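Side-chain contact in aldose-aldose oxidoreductase (Caulobacter crescentus, PDB 5A04), which probably oxidises one aldose while reducing another, using a bound NADP(H) cofactor in a Rossmann-fold domain and binding glucose beside it: residues S133-H138 with F293-D298. Numbering follows the deposited sequence.
Sequences SRFQAH and FSAQLD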
ATOM      1  N   SER A 133      14.913 -12.875  -6.122  1.00 15.54           N
ATOM      2  CA  SER A 133      13.531 -12.801  -6.609  1.00 13.25           C
ATOM      3  C   SER A 133      13.457 -12.709  -8.131  1.00 13.30           C
ATOM      4  O   SER A 133      12.446 -13.066  -8.719  1.00 15.82           O
ATOM      5  CB  SER A 133      12.790 -11.616  -5.975  1.00 15.46           C
ATOM      6  OG  SER A 133      12.688 -11.797  -4.568  1.00 16.90           O
ATOM      7  N   ARG A 134      14.525 -12.236  -8.770  1.00 13.27           N
ATOM      8  CA  ARG A 134      14.548 -12.140 -10.227  1.00 13.73           C
ATOM      9  C   ARG A 134      14.624 -13.518 -10.882  1.00 16.22           C
ATOM     10  O   ARG A 134      14.521 -13.627 -12.096  1.00 17.00           O
ATOM     11  CB  ARG A 134      15.719 -11.278 -10.698  1.00 14.56           C
ATOM     12  CG  ARG A 134      15.645  -9.808 -10.215  1.00 16.06           C
ATOM     13  CD  ARG A 134      14.508  -9.030 -10.900  1.00 17.34           C
ATOM     14  NE  ARG A 134      14.664  -9.005 -12.353  1.00 17.57           N
ATOM     15  CZ  ARG A 134      15.398  -8.107 -13.003  1.00 20.16           C
ATOM     16  NH1 ARG A 134      16.035  -7.151 -12.328  1.00 20.05           N
ATOM     17  NH2 ARG A 134      15.492  -8.154 -14.329  1.00 22.18           N
ATOM     18  N   PHE A 135      14.806 -14.559 -10.069  1.00 16.82           N
ATOM     19  CA  PHE A 135      14.901 -15.935 -10.553  1.00 14.25           C
ATOM     20  C   PHE A 135      13.753 -16.796 -10.052  1.00 16.43           C
ATOM     21  O   PHE A 135      13.751 -18.013 -10.236  1.00 18.17           O
ATOM     22  CB  PHE A 135      16.246 -16.540 -10.130  1.00 14.01           C
ATOM     23  CG  PHE A 135      17.403 -15.720 -10.595  1.00 15.33           C
ATOM     24  CD1 PHE A 135      17.858 -15.843 -11.893  1.00 17.68           C
ATOM     25  CD2 PHE A 135      17.974 -14.755  -9.766  1.00 14.50           C
ATOM     26  CE1 PHE A 135      18.906 -15.049 -12.358  1.00 18.50           C
ATOM     27  CE2 PHE A 135      19.015 -13.952 -10.225  1.00 15.23           C
ATOM     28  CZ  PHE A 135      19.477 -14.094 -11.522  1.00 16.83           C
ATOM     29  N   GLN A 136      12.779 -16.149  -9.422  1.00 16.12           N
ATOM     30  CA  GLN A 136      11.682 -16.844  -8.748  1.00 16.23           C
ATOM     31  C   GLN A 136      10.468 -16.851  -9.678  1.00 16.67           C
ATOM     32  O   GLN A 136      10.160 -15.842 -10.310  1.00 15.38           O
ATOM     33  CB  GLN A 136      11.387 -16.167  -7.407  1.00 14.39           C
ATOM     34  CG  GLN A 136      10.543 -16.968  -6.434  1.00 17.00           C
ATOM     35  CD  GLN A 136       9.084 -17.000  -6.828  1.00 17.27           C
ATOM     36  OE1 GLN A 136       8.561 -16.027  -7.368  1.00 15.50           O
ATOM     37  NE2 GLN A 136       8.411 -18.124  -6.552  1.00 15.81           N
ATOM     38  N   ALA A 137       9.804 -18.006  -9.787  1.00 16.17           N
ATOM     39  CA  ALA A 137       8.833 -18.248 -10.862  1.00 18.27           C
ATOM     40  C   ALA A 137       7.695 -17.230 -10.923  1.00 15.77           C
ATOM     41  O   ALA A 137       7.346 -16.735 -12.003  1.00 17.38           O
ATOM     42  CB  ALA A 137       8.244 -19.662 -10.722  1.00 16.27           C
ATOM     43  N   HIS A 138       7.118 -16.919  -9.770  1.00 15.36           N
ATOM     44  CA  HIS A 138       5.981 -15.993  -9.742  1.00 16.29           C
ATOM     45  C   HIS A 138       6.416 -14.575 -10.084  1.00 15.43           C
ATOM     46  O   HIS A 138       5.713 -13.862 -10.801  1.00 16.75           O
ATOM     47  CB  HIS A 138       5.287 -16.017  -8.379  1.00 16.10           C
ATOM     48  CG  HIS A 138       4.778 -17.374  -7.983  1.00 18.55           C
ATOM     49  ND1 HIS A 138       5.619 -18.422  -7.680  1.00 17.96           N
ATOM     50  CD2 HIS A 138       3.516 -17.847  -7.831  1.00 19.85           C
ATOM     51  CE1 HIS A 138       4.899 -19.487  -7.367  1.00 20.18           C
ATOM     52  NE2 HIS A 138       3.618 -19.166  -7.451  1.00 19.11           N
ATOM     53  N   PHE A 293      17.213 -20.096  -5.591  1.00 14.57           N
ATOM     54  CA  PHE A 293      18.554 -20.024  -5.007  1.00 14.81           C
ATOM     55  C   PHE A 293      19.577 -20.650  -5.947  1.00 14.72           C
ATOM     56  O   PHE A 293      20.585 -20.033  -6.287  1.00 15.17           O
ATOM     57  CB  PHE A 293      18.580 -20.707  -3.632  1.00 14.49           C
ATOM     58  CG  PHE A 293      17.506 -20.212  -2.715  1.00 14.09           C
ATOM     59  CD1 PHE A 293      17.641 -19.002  -2.050  1.00 14.96           C
ATOM     60  CD2 PHE A 293      16.342 -20.938  -2.547  1.00 15.41           C
ATOM     61  CE1 PHE A 293      16.629 -18.539  -1.223  1.00 16.42           C
ATOM     62  CE2 PHE A 293      15.328 -20.480  -1.715  1.00 15.62           C
ATOM     63  CZ  PHE A 293      15.474 -19.277  -1.056  1.00 17.04           C
ATOM     64  N   SER A 294      19.309 -21.882  -6.369  1.00 13.98           N
ATOM     65  CA  SER A 294      20.180 -22.553  -7.328  1.00 14.47           C
ATOM     66  C   SER A 294      20.248 -21.789  -8.640  1.00 15.02           C
ATOM     67  O   SER A 294      21.302 -21.725  -9.279  1.00 16.51           O
ATOM     68  CB  SER A 294      19.676 -23.978  -7.589  1.00 13.87           C
ATOM     69  OG  SER A 294      19.532 -24.665  -6.356  1.00 16.01           O
ATOM     70  N   ALA A 295      19.117 -21.230  -9.056  1.00 13.41           N
ATOM     71  CA  ALA A 295      19.090 -20.406 -10.265  1.00 13.96           C
ATOM     72  C   ALA A 295      19.972 -19.157 -10.129  1.00 14.35           C
ATOM     73  O   ALA A 295      20.639 -18.744 -11.080  1.00 16.03           O
ATOM     74  CB  ALA A 295      17.660 -20.004 -10.591  1.00 15.51           C
ATOM     75  N   GLN A 296      19.949 -18.544  -8.956  1.00 14.55           N
ATOM     76  CA  GLN A 296      20.763 -17.347  -8.723  1.00 13.06           C
ATOM     77  C   GLN A 296      22.246 -17.712  -8.817  1.00 14.79           C
ATOM     78  O   GLN A 296      23.024 -17.037  -9.498  1.00 15.03           O
ATOM     79  CB  GLN A 296      20.436 -16.728  -7.354  1.00 14.08           C
ATOM     80  CG  GLN A 296      21.303 -15.507  -7.018  1.00 15.55           C
ATOM     81  CD  GLN A 296      21.232 -15.143  -5.552  1.00 20.74           C
ATOM     82  OE1 GLN A 296      20.256 -14.560  -5.102  1.00 23.33           O
ATOM     83  NE2 GLN A 296      22.276 -15.476  -4.801  1.00 20.37           N
ATOM     84  N   LEU A 297      22.618 -18.814  -8.167  1.00 13.83           N
ATOM     85  CA  LEU A 297      24.006 -19.282  -8.171  1.00 15.61           C
ATOM     86  C   LEU A 297      24.459 -19.597  -9.592  1.00 17.47           C
ATOM     87  O   LEU A 297      25.541 -19.174 -10.016  1.00 15.88           O
ATOM     88  CB  LEU A 297      24.166 -20.516  -7.266  1.00 15.21           C
ATOM     89  CG  LEU A 297      23.939 -20.303  -5.765  1.00 13.77           C
ATOM     90  CD1 LEU A 297      23.759 -21.621  -5.025  1.00 15.52           C
ATOM     91  CD2 LEU A 297      25.095 -19.521  -5.160  1.00 14.06           C
ATOM     92  N   ASP A 298      23.630 -20.330 -10.331  1.00 16.00           N
ATOM     93  CA  ASP A 298      23.991 -20.708 -11.689  1.00 15.93           C
ATOM     94  C   ASP A 298      24.039 -19.514 -12.633  1.00 20.46           C
ATOM     95  O   ASP A 298      24.795 -19.533 -13.599  1.00 18.76           O
ATOM     96  CB  ASP A 298      23.023 -21.756 -12.244  1.00 18.43           C
ATOM     97  CG  ASP A 298      23.430 -23.189 -11.889  1.00 19.07           C
ATOM     98  OD1 ASP A 298      24.565 -23.429 -11.410  1.00 17.72           O
ATOM     99  OD2 ASP A 298      22.594 -24.091 -12.101  1.00 18.46           O
TER
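Phe135 reaches across to helix 292-306 and lies against its backbone at Ala295 and Gln296. The contact begins at the root of the side chain, where Phe135 CB meets the methyl of Ala295, CB to CB 3.8 Å. Beyond it, Phe135 CG passes the backbone amide nitrogen of Gln296, 4.1 Å from CG to N. The first torsion sets CG anti to the carbonyl carbon (chi1 -56°), and the ring then turns one face to the helix. Over that face, near the rim, Ala295 O stands 4.1 Å from Phe135 CD1, while on the other branch CD2 approaches Gln296 CA at 3.9 Å and also touches Gln296 CB. CE2, farther out, still touches Gln296 CA. This alpha carbon makes a CH-pi contact over the ring face, 17° off the ring normal. The Gln296 side chain runs roughly at right angles to that of Phe135, its amide plane turned 68° from the ring; its NE2 is hydrogen-bonded to Tyr78 OH, and the side chain lies about 6 Å from the bound NADPH. No hydrogen bond joins the two segments; the contact rests on van der Waals packing, Phe135 CB on the Ala295 methyl and the ring over Gln296 CA. Gln136, at the N-cap of helix 137-147, accepts a weak capping bond from His138 N at OE1, and its NE2 donates to His138 ND1 (3.0 Å). The ring of Phe135 also meets that of His299, one helical turn beyond Ala295. Phe135 and Gln296 both touch Met128 of strand 127-129, an outermost strand of the parallel Rossmann sheet, so the contact brings together this strand, the 3-10 turn before helix 137-147 and helix 292-306.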